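Amine oxidase (Emericella nidulans, PDB 3PGB) is a copper amine oxidase that probably oxidises primary amines with the help of a copper ion and a built-in topaquinone cofactor. Local coordinates at residues L380-A385 and H534-K539; G373-Y378 and D541-G546; V502-Y507 and T711-G716; M350-Y355 and Y490-D495. One frame throughout, in Å; residues are numbered along the deposited sequence.

Interaction 1 of 4, residues L380-A385 and H534-K539; sequences LGLQEA and HVLNFK. With CU (copper (II) ion), chain D.
Q383 N donates a hydrogen bond to N537 O at 2.7 Å, a short backbone bond. N537 N answers to E384 O at 2.9 Å. N537 thus bonds two successive residues of 380-385, which carries one extra residue at this point. Beyond it, G381 and K539 form a hydrogen-bonded antiparallel pair; K539 N reaches G381 O at 3.0 Å with a 164° angle at the hydrogen. E384 turns its carboxylate back on its own strand. OE1 takes the A385 N-H on its anti lone pair, and OE2 is bonded to S404.

The polar ends on the N537 and K539 face have partners further out. Q383 OE1 and N537 OD1 both meet S658, and K539 NZ meets P656 O and E379. Between them, the bent chain of Q383 lays CG against K539 CB at 3.7 Å.

The other face is apolar. L382 CG stands opposite its backbone N (chi1 180°), which puts CD1 over one face of the F538 ring, 4.3 Å from its centroid and offset toward the rim. A385 CB rests on L536 CD2 at 3.8 Å. Y490, F488 and V500 pack on this face.

These are adjacent antiparallel strands of the copper amine oxidase enzyme domain. H534, at the start of 534-539, binds copper through NE2 at 2.1 Å, with H532 and H698 as the other protein ligands. A385 lies beside D403, the predicted proton acceptor. The backbone ladder and the buried leucine-phenylalanine packing therefore tie a copper-bearing strand to one that runs next to the probable catalytic base.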
loop_
_atom_site.group_PDB
_atom_site.type_symbol
_atom_site.label_atom_id
_atom_site.label_comp_id
_atom_site.label_asym_id
_atom_site.label_seq_id
_atom_site.Cartn_x
_atom_site.Cartn_y
_atom_site.Cartn_z
ATOM N N LEU A 380 3.528 18.934 -9.996
ATOM C CA LEU A 380 3.247 17.503 -9.843
ATOM C C LEU A 380 2.037 17.175 -10.716
ATOM O O LEU A 380 1.000 17.814 -10.595
ATOM C CB LEU A 380 2.951 17.171 -8.378
ATOM C CG LEU A 380 2.704 15.714 -7.952
ATOM C CD1 LEU A 380 3.851 14.790 -8.331
ATOM C CD2 LEU A 380 2.461 15.645 -6.438
ATOM N N GLY A 381 2.158 16.205 -11.610
ATOM C CA GLY A 381 1.032 15.902 -12.496
ATOM C C GLY A 381 1.207 14.715 -13.413
ATOM O O GLY A 381 2.320 14.368 -13.790
ATOM N N LEU A 382 0.088 14.088 -13.762
ATOM C CA LEU A 382 0.079 13.000 -14.741
ATOM C C LEU A 382 0.658 13.484 -16.073
ATOM O O LEU A 382 0.404 14.609 -16.511
ATOM C CB LEU A 382 -1.347 12.476 -14.946
ATOM C CG LEU A 382 -1.551 11.333 -15.944
ATOM C CD1 LEU A 382 -0.660 10.126 -15.616
ATOM C CD2 LEU A 382 -3.027 10.930 -15.980
ATOM N N GLN A 383 1.460 12.632 -16.695
ATOM C CA GLN A 383 2.116 12.968 -17.950
ATOM C C GLN A 383 1.609 12.124 -19.112
ATOM O O GLN A 383 1.424 12.640 -20.212
ATOM C CB GLN A 383 3.618 12.801 -17.796
ATOM C CG GLN A 383 4.220 13.814 -16.859
ATOM C CD GLN A 383 4.152 15.191 -17.436
ATOM O OE1 GLN A 383 4.822 15.483 -18.419
ATOM N NE2 GLN A 383 3.311 16.042 -16.858
ATOM N N GLU A 384 1.397 10.832 -18.859
ATOM C CA GLU A 384 0.815 9.927 -19.847
ATOM C C GLU A 384 0.451 8.602 -19.167
ATOM O O GLU A 384 0.987 8.275 -18.105
ATOM C CB GLU A 384 1.817 9.697 -20.992
ATOM C CG GLU A 384 1.351 8.799 -22.127
ATOM C CD GLU A 384 0.186 9.375 -22.890
ATOM O OE1 GLU A 384 -0.956 9.308 -22.390
ATOM O OE2 GLU A 384 0.410 9.879 -24.008
ATOM N N ALA A 385 -0.467 7.856 -19.776
ATOM C CA ALA A 385 -0.816 6.512 -19.307
ATOM C C ALA A 385 -0.625 5.518 -20.439
ATOM O O ALA A 385 -1.138 5.721 -21.539
ATOM C CB ALA A 385 -2.257 6.469 -18.815
ATOM N N HIS A 534 -0.118 -1.579 -17.102
ATOM C CA HIS A 534 -0.471 -0.192 -16.893
ATOM C C HIS A 534 0.799 0.501 -16.448
ATOM O O HIS A 534 1.435 0.066 -15.480
ATOM C CB HIS A 534 -1.506 -0.039 -15.785
ATOM C CG HIS A 534 -2.863 -0.554 -16.135
ATOM N ND1 HIS A 534 -3.768 0.175 -16.872
ATOM C CD2 HIS A 534 -3.483 -1.712 -15.813
ATOM C CE1 HIS A 534 -4.882 -0.519 -17.004
ATOM N NE2 HIS A 534 -4.736 -1.668 -16.369
ATOM N N VAL A 535 1.183 1.560 -17.150
ATOM C CA VAL A 535 2.280 2.398 -16.690
ATOM C C VAL A 535 1.825 3.832 -16.850
ATOM O O VAL A 535 1.459 4.245 -17.948
ATOM C CB VAL A 535 3.593 2.157 -17.475
ATOM C CG1 VAL A 535 4.733 2.918 -16.829
ATOM C CG2 VAL A 535 3.927 0.677 -17.545
ATOM N N LEU A 536 1.817 4.570 -15.742
ATOM C CA LEU A 536 1.375 5.958 -15.741
ATOM C C LEU A 536 2.504 6.831 -15.230
ATOM O O LEU A 536 2.970 6.642 -14.114
ATOM C CB LEU A 536 0.129 6.125 -14.869
ATOM C CG LEU A 536 -1.106 5.340 -15.334
ATOM C CD1 LEU A 536 -1.169 3.979 -14.669
ATOM C CD2 LEU A 536 -2.380 6.122 -15.049
ATOM N N ASN A 537 2.943 7.779 -16.057
ATOM C CA ASN A 537 4.114 8.616 -15.745
ATOM C C ASN A 537 3.698 9.906 -15.072
ATOM O O ASN A 537 2.764 10.560 -15.522
ATOM C CB ASN A 537 4.915 8.946 -17.012
ATOM C CG ASN A 537 6.303 9.505 -16.702
ATOM O OD1 ASN A 537 6.608 10.671 -16.996
ATOM N ND2 ASN A 537 7.147 8.677 -16.100
ATOM N N PHE A 538 4.410 10.272 -14.010
ATOM C CA PHE A 538 4.135 11.494 -13.265
ATOM C C PHE A 538 5.376 12.369 -13.201
ATOM O O PHE A 538 6.473 11.868 -12.952
ATOM C CB PHE A 538 3.682 11.155 -11.846
ATOM C CG PHE A 538 2.267 10.656 -11.760
ATOM C CD1 PHE A 538 1.979 9.317 -11.949
ATOM C CD2 PHE A 538 1.232 11.523 -11.473
ATOM C CE1 PHE A 538 0.674 8.853 -11.861
ATOM C CE2 PHE A 538 -0.075 11.070 -11.386
ATOM C CZ PHE A 538 -0.355 9.739 -11.580
ATOM N N LYS A 539 5.199 13.672 -13.418
ATOM C CA LYS A 539 6.287 14.639 -13.279
ATOM C C LYS A 539 6.293 15.216 -11.862
ATOM O O LYS A 539 5.295 15.780 -11.415
ATOM C CB LYS A 539 6.128 15.760 -14.299
ATOM C CG LYS A 539 7.285 16.757 -14.331
ATOM C CD LYS A 539 6.994 17.886 -15.294
ATOM C CE LYS A 539 8.149 18.854 -15.396
ATOM N NZ LYS A 539 7.857 19.969 -16.354
HETATM CU CU CU D . -5.765 -3.480 -16.241
HETATM O O HOH W 1 -8.064 -2.845 -16.924
#

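Interaction 2 of 4, residues G373-Y378 and D541-G546; sequences GQRVLY and DFDILG. With CA (calcium ion), chain F.
V376 and D543 are joined by one of two backbone hydrogen bonds, D543 N to V376 O at 3.0 Å; here the donor stands well above the carbonyl plane. The other, Y378 N to D541 O, is 2.9 Å long. They flank L377 and F542, a non-hydrogen-bonded antiparallel pair.

Water bridges add to these. One water donates to R375 O and accepts from L545 N. Another accepts from R375 NH1 and donates to D543 OD2, linking two opposite charges that do not touch. R375 also has salt bridges to D368 and D122.

The fold bends here. V376 and L377 both face I369, a classic beta bulge in the first strand. The second strand ends at F542 and runs into a type II turn from D543 to G546.

A calcium ion sits where this strand ends. D541 OD1 binds it at 2.4 Å, F542 O at 2.5 Å and D543 OD1 at 2.3 Å. A water, D687 and L688 complete the site. The second oxygens, D541 OD2 and D543 OD2, both reach K114; each also lies near Y378 CB.

Apolar packing is tight at L377. Its CD2 sits over the centre of the F542 ring, 3.4 Å from the centroid and 10° off the normal. The two side chains lie side by side and point the same way. Further out, the Q374 and L545 side chains cross at about a right angle, CG to CD2 3.8 Å.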
loop_
_atom_site.group_PDB
_atom_site.type_symbol
_atom_site.label_atom_id
_atom_site.label_comp_id
_atom_site.label_asym_id
_atom_site.label_seq_id
_atom_site.Cartn_x
_atom_site.Cartn_y
_atom_site.Cartn_z
ATOM N N GLY A 373 4.997 27.129 4.484
ATOM C CA GLY A 373 5.376 28.358 3.787
ATOM C C GLY A 373 6.520 28.233 2.795
ATOM O O GLY A 373 6.919 29.228 2.190
ATOM N N GLN A 374 7.031 27.021 2.605
ATOM C CA GLN A 374 8.194 26.777 1.752
ATOM C C GLN A 374 7.834 25.781 0.638
ATOM O O GLN A 374 7.187 24.766 0.888
ATOM C CB GLN A 374 9.347 26.250 2.614
ATOM C CG GLN A 374 10.600 25.835 1.859
ATOM C CD GLN A 374 11.206 26.981 1.068
ATOM O OE1 GLN A 374 11.475 28.054 1.618
ATOM N NE2 GLN A 374 11.418 26.760 -0.233
ATOM N N ARG A 375 8.247 26.081 -0.589
ATOM C CA ARG A 375 7.945 25.225 -1.732
ATOM C C ARG A 375 8.724 23.908 -1.642
ATOM O O ARG A 375 9.907 23.908 -1.303
ATOM C CB ARG A 375 8.282 25.935 -3.051
ATOM C CG ARG A 375 7.944 25.100 -4.288
ATOM C CD ARG A 375 8.179 25.845 -5.596
ATOM N NE ARG A 375 7.471 27.127 -5.625
ATOM C CZ ARG A 375 8.041 28.332 -5.704
ATOM N NH1 ARG A 375 9.357 28.477 -5.794
ATOM N NH2 ARG A 375 7.272 29.411 -5.705
ATOM N N VAL A 376 8.047 22.797 -1.934
ATOM C CA VAL A 376 8.709 21.496 -2.069
ATOM C C VAL A 376 8.591 20.953 -3.496
ATOM O O VAL A 376 9.477 20.244 -3.955
ATOM C CB VAL A 376 8.187 20.457 -1.046
ATOM C CG1 VAL A 376 7.772 21.147 0.250
ATOM C CG2 VAL A 376 7.051 19.643 -1.621
ATOM N N LEU A 377 7.504 21.293 -4.189
ATOM C CA LEU A 377 7.297 20.896 -5.583
ATOM C C LEU A 377 6.718 22.055 -6.393
ATOM O O LEU A 377 5.657 22.586 -6.061
ATOM C CB LEU A 377 6.340 19.704 -5.655
ATOM C CG LEU A 377 6.824 18.347 -5.121
ATOM C CD1 LEU A 377 5.723 17.625 -4.362
ATOM C CD2 LEU A 377 7.355 17.475 -6.250
ATOM N N TYR A 378 7.423 22.455 -7.447
ATOM C CA TYR A 378 6.900 23.458 -8.375
ATOM C C TYR A 378 5.726 22.885 -9.164
ATOM O O TYR A 378 4.771 23.597 -9.457
ATOM C CB TYR A 378 7.992 23.957 -9.342
ATOM C CG TYR A 378 7.452 24.834 -10.457
ATOM C CD1 TYR A 378 7.135 26.169 -10.230
ATOM C CD2 TYR A 378 7.233 24.318 -11.728
ATOM C CE1 TYR A 378 6.629 26.971 -11.240
ATOM C CE2 TYR A 378 6.722 25.112 -12.746
ATOM C CZ TYR A 378 6.421 26.436 -12.495
ATOM O OH TYR A 378 5.912 27.220 -13.506
ATOM N N ASP A 541 8.493 17.840 -9.980
ATOM C CA ASP A 541 9.537 18.860 -9.998
ATOM C C ASP A 541 9.820 19.356 -8.586
ATOM O O ASP A 541 9.432 20.470 -8.222
ATOM C CB ASP A 541 9.129 20.027 -10.912
ATOM C CG ASP A 541 10.251 21.034 -11.122
ATOM O OD1 ASP A 541 11.380 20.812 -10.637
ATOM O OD2 ASP A 541 9.998 22.066 -11.773
ATOM N N PHE A 542 10.503 18.534 -7.795
ATOM C CA PHE A 542 10.903 18.939 -6.448
ATOM C C PHE A 542 11.887 20.095 -6.525
ATOM O O PHE A 542 12.869 20.012 -7.258
ATOM C CB PHE A 542 11.588 17.790 -5.698
ATOM C CG PHE A 542 10.696 16.623 -5.427
ATOM C CD1 PHE A 542 9.946 16.567 -4.267
ATOM C CD2 PHE A 542 10.611 15.584 -6.328
ATOM C CE1 PHE A 542 9.122 15.496 -4.019
ATOM C CE2 PHE A 542 9.797 14.517 -6.087
ATOM C CZ PHE A 542 9.045 14.472 -4.930
ATOM N N ASP A 543 11.628 21.165 -5.779
ATOM C CA ASP A 543 12.602 22.240 -5.592
ATOM C C ASP A 543 12.859 22.377 -4.098
ATOM O O ASP A 543 12.400 23.331 -3.458
ATOM C CB ASP A 543 12.086 23.562 -6.168
ATOM C CG ASP A 543 12.050 23.574 -7.692
ATOM O OD1 ASP A 543 12.630 22.674 -8.345
ATOM O OD2 ASP A 543 11.440 24.508 -8.246
ATOM N N ILE A 544 13.602 21.424 -3.542
ATOM C CA ILE A 544 13.760 21.344 -2.091
ATOM C C ILE A 544 14.600 22.515 -1.580
ATOM O O ILE A 544 15.795 22.613 -1.872
ATOM C CB ILE A 544 14.393 19.999 -1.639
ATOM C CG1 ILE A 544 13.593 18.801 -2.174
ATOM C CG2 ILE A 544 14.477 19.934 -0.120
ATOM C CD1 ILE A 544 12.120 18.822 -1.829
ATOM N N LEU A 545 13.956 23.400 -0.822
ATOM C CA LEU A 545 14.608 24.588 -0.274
ATOM C C LEU A 545 15.337 25.366 -1.380
ATOM O O LEU A 545 16.452 25.850 -1.183
ATOM C CB LEU A 545 15.564 24.197 0.864
ATOM C CG LEU A 545 14.925 23.501 2.076
ATOM C CD1 LEU A 545 15.967 22.847 2.994
ATOM C CD2 LEU A 545 14.050 24.479 2.865
ATOM N N GLY A 546 14.690 25.477 -2.538
ATOM C CA GLY A 546 15.284 26.105 -3.715
ATOM C C GLY A 546 15.454 25.111 -4.855
ATOM O O GLY A 546 15.326 23.904 -4.659
HETATM CA CA CA F . 13.444 20.882 -9.478
HETATM O O HOH W 2 11.444 22.651 0.273
HETATM O O HOH W 3 11.581 26.779 -7.003
HETATM O O HOH W 4 15.443 20.400 -8.015
#

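Interaction 3 of 4, residues V502-Y507 and T711-G716; sequences VRASGY and TTAHSG
R503 lays its guanidinium flat on the H714 ring, centres 3.5 Å apart and planes 7° apart. The R503 chain runs extended from CG to NE, which lifts the group out from the sheet, over the imidazole; NH2 stands above the ring centre.

The close-packed part lies beneath this stack. V502 and S715 are a hydrogen-bonded antiparallel pair. V502 N to S715 O is nearly straight, 3.0 Å and 175° at the hydrogen, and S715 N returns to V502 O at 3.1 Å. V502 O takes a second, weak bond from H714 ND1 at that ring's edge, near its plane. A504 N bonds to A713 O at 2.9 Å, and the two alanine methyls meet at 3.9 Å. A713 is the centre of an inverse gamma turn that leads into the strand. A504 CB lies close to the copper ion.

Toward T711 the contact is looser and partly exposed. R503 NH1 reaches T711 O at 3.3 Å, a weak bond at the edge of the guanidinium, and is also bonded to F710 O. The second subunit closes in here: its Y454 makes a cation-pi contact with R503, and its D495 bonds to T711 OG1.

The weak ND1 bond may help hold the ring's rotation. The stacked arginine would disfavour a second positive charge on H714, so a neutral ring is plausible, though ND1 could donate in either form.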
loop_
_atom_site.group_PDB
_atom_site.type_symbol
_atom_site.label_atom_id
_atom_site.label_comp_id
_atom_site.label_asym_id
_atom_site.label_seq_id
_atom_site.Cartn_x
_atom_site.Cartn_y
_atom_site.Cartn_z
ATOM N N VAL A 502 -2.992 5.881 -7.956
ATOM C CA VAL A 502 -3.986 5.546 -8.965
ATOM C C VAL A 502 -4.600 4.193 -8.639
ATOM O O VAL A 502 -3.919 3.281 -8.170
ATOM C CB VAL A 502 -3.389 5.512 -10.385
ATOM C CG1 VAL A 502 -2.329 4.426 -10.496
ATOM C CG2 VAL A 502 -4.498 5.308 -11.420
ATOM N N ARG A 503 -5.903 4.083 -8.861
ATOM C CA ARG A 503 -6.556 2.790 -8.882
ATOM C C ARG A 503 -7.316 2.642 -10.196
ATOM O O ARG A 503 -7.694 3.635 -10.822
ATOM C CB ARG A 503 -7.485 2.619 -7.680
ATOM C CG ARG A 503 -6.811 2.782 -6.341
ATOM C CD ARG A 503 -7.806 2.733 -5.194
ATOM N NE ARG A 503 -7.122 2.694 -3.906
ATOM C CZ ARG A 503 -6.764 1.592 -3.254
ATOM N NH1 ARG A 503 -7.029 0.383 -3.740
ATOM N NH2 ARG A 503 -6.132 1.702 -2.091
ATOM N N ALA A 504 -7.522 1.394 -10.607
ATOM C CA ALA A 504 -8.196 1.088 -11.861
ATOM C C ALA A 504 -9.444 0.254 -11.612
ATOM O O ALA A 504 -9.475 -0.592 -10.721
ATOM C CB ALA A 504 -7.262 0.353 -12.800
ATOM N N SER A 505 -10.474 0.526 -12.404
ATOM C CA SER A 505 -11.676 -0.288 -12.446
ATOM C C SER A 505 -12.233 -0.196 -13.862
ATOM O O SER A 505 -11.499 0.139 -14.785
ATOM C CB SER A 505 -12.694 0.196 -11.413
ATOM O OG SER A 505 -13.789 -0.699 -11.329
ATOM N N GLY A 506 -13.517 -0.486 -14.033
ATOM C CA GLY A 506 -14.136 -0.474 -15.347
ATOM C C GLY A 506 -13.950 -1.797 -16.073
ATOM O O GLY A 506 -13.628 -2.815 -15.458
ATOM N N TYR A 507 -14.150 -1.770 -17.387
ATOM C CA TYR A 507 -14.117 -2.974 -18.211
ATOM C C TYR A 507 -12.725 -3.239 -18.734
ATOM O O TYR A 507 -12.025 -2.323 -19.154
ATOM C CB TYR A 507 -15.070 -2.837 -19.396
ATOM C CG TYR A 507 -16.508 -3.093 -19.041
ATOM C CD1 TYR A 507 -17.353 -2.053 -18.693
ATOM C CD2 TYR A 507 -17.022 -4.376 -19.049
ATOM C CE1 TYR A 507 -18.671 -2.285 -18.361
ATOM C CE2 TYR A 507 -18.340 -4.616 -18.727
ATOM C CZ TYR A 507 -19.159 -3.563 -18.379
ATOM O OH TYR A 507 -20.475 -3.783 -18.051
ATOM N N THR A 711 -9.787 -2.266 -5.280
ATOM C CA THR A 711 -9.071 -2.764 -4.109
ATOM C C THR A 711 -7.675 -3.250 -4.460
ATOM O O THR A 711 -6.712 -2.943 -3.772
ATOM C CB THR A 711 -9.813 -3.942 -3.455
ATOM O OG1 THR A 711 -10.445 -4.722 -4.477
ATOM C CG2 THR A 711 -10.846 -3.447 -2.450
ATOM N N THR A 712 -7.584 -4.025 -5.530
ATOM C CA THR A 712 -6.346 -4.694 -5.900
ATOM C C THR A 712 -5.636 -4.039 -7.084
ATOM O O THR A 712 -4.419 -4.140 -7.191
ATOM C CB THR A 712 -6.615 -6.175 -6.198
ATOM O OG1 THR A 712 -7.758 -6.292 -7.051
ATOM C CG2 THR A 712 -6.890 -6.924 -4.903
ATOM N N ALA A 713 -6.379 -3.373 -7.968
ATOM C CA ALA A 713 -5.773 -2.619 -9.069
ATOM C C ALA A 713 -5.328 -1.250 -8.548
ATOM O O ALA A 713 -6.038 -0.258 -8.677
ATOM C CB ALA A 713 -6.752 -2.474 -10.222
ATOM N N HIS A 714 -4.137 -1.210 -7.966
ATOM C CA HIS A 714 -3.694 -0.072 -7.170
ATOM C C HIS A 714 -2.180 0.076 -7.266
ATOM O O HIS A 714 -1.451 -0.909 -7.349
ATOM C CB HIS A 714 -4.140 -0.276 -5.719
ATOM C CG HIS A 714 -3.653 0.769 -4.764
ATOM N ND1 HIS A 714 -3.704 2.117 -5.041
ATOM C CD2 HIS A 714 -3.155 0.664 -3.510
ATOM C CE1 HIS A 714 -3.232 2.796 -4.011
ATOM N NE2 HIS A 714 -2.892 1.937 -3.068
ATOM N N SER A 715 -1.726 1.322 -7.276
ATOM C CA SER A 715 -0.318 1.643 -7.404
ATOM C C SER A 715 -0.111 3.046 -6.845
ATOM O O SER A 715 -0.927 3.940 -7.084
ATOM C CB SER A 715 0.100 1.574 -8.873
ATOM O OG SER A 715 1.473 1.858 -9.040
ATOM N N GLY A 716 0.960 3.244 -6.082
ATOM C CA GLY A 716 1.186 4.534 -5.453
ATOM C C GLY A 716 2.613 4.787 -5.029
ATOM O O GLY A 716 3.375 3.855 -4.776
#

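Interaction 4 of 4, residues M350-Y355 and Y490-D495; sequences MDFSFY and YNFHMD
F492 meets F352 and F354 with two different ring orientations. Against F352 it is oblique, with planes 58° apart and centroids 5.2 Å apart. F492 CB lies over the face of the F352 ring, 4.1 Å from its centroid. F492 CD2 follows over the same ring, nearer the rim, and touches F352 CD1 at 3.6 Å. Against F354 the planes are almost parallel, 10° apart, but the rings are slid apart and barely overlap. Their nearest atoms are the two CE1 carbons, 3.7 Å apart. F354 CG stands between its backbone N and carbonyl carbon (chi1 59°), which sets its ring beside the far end of F492.

No hydrogen bond joins the two segments; the F352 and F492 CA atoms are 7.7 Å apart. This is packing through side chains, as between layers of the beta sandwich that forms the enzyme domain in this family. The three phenylalanines make a buried aromatic cluster, joined by W349, L475 and F473 from neighbouring strands.

At the ring edge, F352 CE2 points at H493 O, 3.3 Å away and near the ring plane. The H493 side chain starts away from 350-355, and its ring stacks on Y472.

M350 and M494 meet outside the strands. M350 CG touches M494 SD at 3.8 Å, the chains crossing at about a right angle. Prolines of the second subunit, P321 on M350 and P320 on M494, pack against this methionine pair.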
loop_
_atom_site.group_PDB
_atom_site.type_symbol
_atom_site.label_atom_id
_atom_site.label_comp_id
_atom_site.label_asym_id
_atom_site.label_seq_id
_atom_site.Cartn_x
_atom_site.Cartn_y
_atom_site.Cartn_z
ATOM N N MET A 350 -4.149 23.112 6.481
ATOM C CA MET A 350 -3.188 23.046 7.576
ATOM C C MET A 350 -1.881 23.720 7.131
ATOM O O MET A 350 -1.885 24.910 6.819
ATOM C CB MET A 350 -2.990 21.581 8.001
ATOM C CG MET A 350 -4.289 20.863 8.341
ATOM S SD MET A 350 -4.980 21.434 9.902
ATOM C CE MET A 350 -6.719 21.061 9.658
ATOM N N ASP A 351 -0.785 22.966 7.065
ATOM C CA ASP A 351 0.513 23.501 6.650
ATOM C C ASP A 351 0.765 23.456 5.140
ATOM O O ASP A 351 1.821 23.903 4.693
ATOM C CB ASP A 351 1.631 22.727 7.347
ATOM C CG ASP A 351 1.651 22.944 8.846
ATOM O OD1 ASP A 351 2.464 22.293 9.518
ATOM O OD2 ASP A 351 0.871 23.768 9.352
ATOM N N PHE A 352 -0.187 22.929 4.369
ATOM C CA PHE A 352 -0.024 22.737 2.925
ATOM C C PHE A 352 -0.793 23.773 2.118
ATOM O O PHE A 352 -1.837 24.269 2.548
ATOM C CB PHE A 352 -0.541 21.357 2.504
ATOM C CG PHE A 352 0.380 20.222 2.839
ATOM C CD1 PHE A 352 1.418 19.881 1.984
ATOM C CD2 PHE A 352 0.198 19.481 3.991
ATOM C CE1 PHE A 352 2.268 18.827 2.280
ATOM C CE2 PHE A 352 1.043 18.429 4.289
ATOM C CZ PHE A 352 2.080 18.103 3.430
ATOM N N SER A 353 -0.280 24.079 0.931
ATOM C CA SER A 353 -1.014 24.884 -0.047
ATOM C C SER A 353 -0.585 24.488 -1.444
ATOM O O SER A 353 0.532 23.995 -1.632
ATOM C CB SER A 353 -0.774 26.382 0.169
ATOM O OG SER A 353 0.566 26.741 -0.125
ATOM N N PHE A 354 -1.467 24.700 -2.419
ATOM C CA PHE A 354 -1.141 24.415 -3.813
ATOM C C PHE A 354 -2.166 25.021 -4.759
ATOM O O PHE A 354 -3.271 25.376 -4.341
ATOM C CB PHE A 354 -1.052 22.903 -4.046
ATOM C CG PHE A 354 -2.315 22.156 -3.718
ATOM C CD1 PHE A 354 -2.501 21.605 -2.469
ATOM C CD2 PHE A 354 -3.316 22.006 -4.669
ATOM C CE1 PHE A 354 -3.661 20.914 -2.164
ATOM C CE2 PHE A 354 -4.486 21.318 -4.372
ATOM C CZ PHE A 354 -4.655 20.765 -3.117
ATOM N N TYR A 355 -1.789 25.128 -6.032
ATOM C CA TYR A 355 -2.703 25.560 -7.091
ATOM C C TYR A 355 -3.142 24.360 -7.916
ATOM O O TYR A 355 -2.365 23.440 -8.149
ATOM C CB TYR A 355 -2.029 26.570 -8.021
ATOM C CG TYR A 355 -1.747 27.925 -7.406
ATOM C CD1 TYR A 355 -0.679 28.106 -6.542
ATOM C CD2 TYR A 355 -2.531 29.025 -7.711
ATOM C CE1 TYR A 355 -0.399 29.346 -5.985
ATOM C CE2 TYR A 355 -2.267 30.276 -7.160
ATOM C CZ TYR A 355 -1.198 30.433 -6.298
ATOM O OH TYR A 355 -0.936 31.674 -5.744
ATOM N N TYR A 490 -4.579 12.691 -4.779
ATOM C CA TYR A 490 -3.421 13.343 -4.176
ATOM C C TYR A 490 -3.669 13.514 -2.690
ATOM O O TYR A 490 -4.589 14.215 -2.294
ATOM C CB TYR A 490 -3.151 14.695 -4.828
ATOM C CG TYR A 490 -2.604 14.554 -6.221
ATOM C CD1 TYR A 490 -3.439 14.637 -7.334
ATOM C CD2 TYR A 490 -1.255 14.296 -6.428
ATOM C CE1 TYR A 490 -2.938 14.485 -8.615
ATOM C CE2 TYR A 490 -0.746 14.146 -7.703
ATOM C CZ TYR A 490 -1.592 14.239 -8.789
ATOM O OH TYR A 490 -1.073 14.091 -10.048
ATOM N N ASN A 491 -2.842 12.865 -1.878
ATOM C CA ASN A 491 -3.013 12.850 -0.429
ATOM C C ASN A 491 -2.026 13.786 0.249
ATOM O O ASN A 491 -0.887 13.899 -0.185
ATOM C CB ASN A 491 -2.770 11.440 0.117
ATOM C CG ASN A 491 -3.817 10.454 -0.324
ATOM O OD1 ASN A 491 -5.012 10.757 -0.306
ATOM N ND2 ASN A 491 -3.386 9.263 -0.715
ATOM N N PHE A 492 -2.458 14.420 1.334
ATOM C CA PHE A 492 -1.572 15.218 2.173
ATOM C C PHE A 492 -1.809 14.856 3.630
ATOM O O PHE A 492 -2.947 14.832 4.074
ATOM C CB PHE A 492 -1.835 16.704 1.951
ATOM C CG PHE A 492 -1.740 17.119 0.518
ATOM C CD1 PHE A 492 -2.833 17.006 -0.321
ATOM C CD2 PHE A 492 -0.554 17.607 0.004
ATOM C CE1 PHE A 492 -2.747 17.373 -1.648
ATOM C CE2 PHE A 492 -0.461 17.986 -1.322
ATOM C CZ PHE A 492 -1.560 17.867 -2.148
ATOM N N HIS A 493 -0.733 14.598 4.370
ATOM C CA HIS A 493 -0.830 14.122 5.746
ATOM C C HIS A 493 -0.148 15.040 6.748
ATOM O O HIS A 493 0.705 15.853 6.383
ATOM C CB HIS A 493 -0.230 12.735 5.836
ATOM C CG HIS A 493 -0.930 11.723 4.984
ATOM N ND1 HIS A 493 -0.696 11.602 3.632
ATOM C CD2 HIS A 493 -1.861 10.790 5.293
ATOM C CE1 HIS A 493 -1.454 10.635 3.145
ATOM N NE2 HIS A 493 -2.172 10.129 4.132
ATOM N N MET A 494 -0.521 14.892 8.016
ATOM C CA MET A 494 -0.019 15.757 9.085
ATOM C C MET A 494 1.444 15.511 9.454
ATOM O O MET A 494 2.022 16.299 10.191
ATOM C CB MET A 494 -0.893 15.631 10.336
ATOM C CG MET A 494 -2.283 16.237 10.180
ATOM S SD MET A 494 -2.227 18.000 9.810
ATOM C CE MET A 494 -1.701 18.660 11.396
ATOM N N ASP A 495 2.038 14.434 8.939
ATOM C CA ASP A 495 3.489 14.203 9.065
ATOM C C ASP A 495 4.285 14.820 7.903
ATOM O O ASP A 495 5.506 14.702 7.851
ATOM C CB ASP A 495 3.788 12.698 9.170
ATOM C CG ASP A 495 3.389 11.918 7.912
ATOM O OD1 ASP A 495 3.820 10.755 7.780
ATOM O OD2 ASP A 495 2.655 12.458 7.057
#

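Overall arrangement
From the N terminus, residues 350-355 come first, then 373-378 and 380-385. Interaction 4 closes first, when 490-495 arrives. Residues 502-507 follow. Then 534-539 closes interaction 1, and 541-546 at once closes interaction 2, so interaction 1 is nested inside interaction 2 on the same two strands. Interaction 4 crosses both. Interaction 3 opens before they close and ends only at 711-716, so it crosses both as well; it comes in series after interaction 4. Y490 packs on L380 and F538, and V502 on L536, joining interactions 4 and 3 to interaction 1. The copper end, the calcium end and the subunit interface are thus tied into one domain.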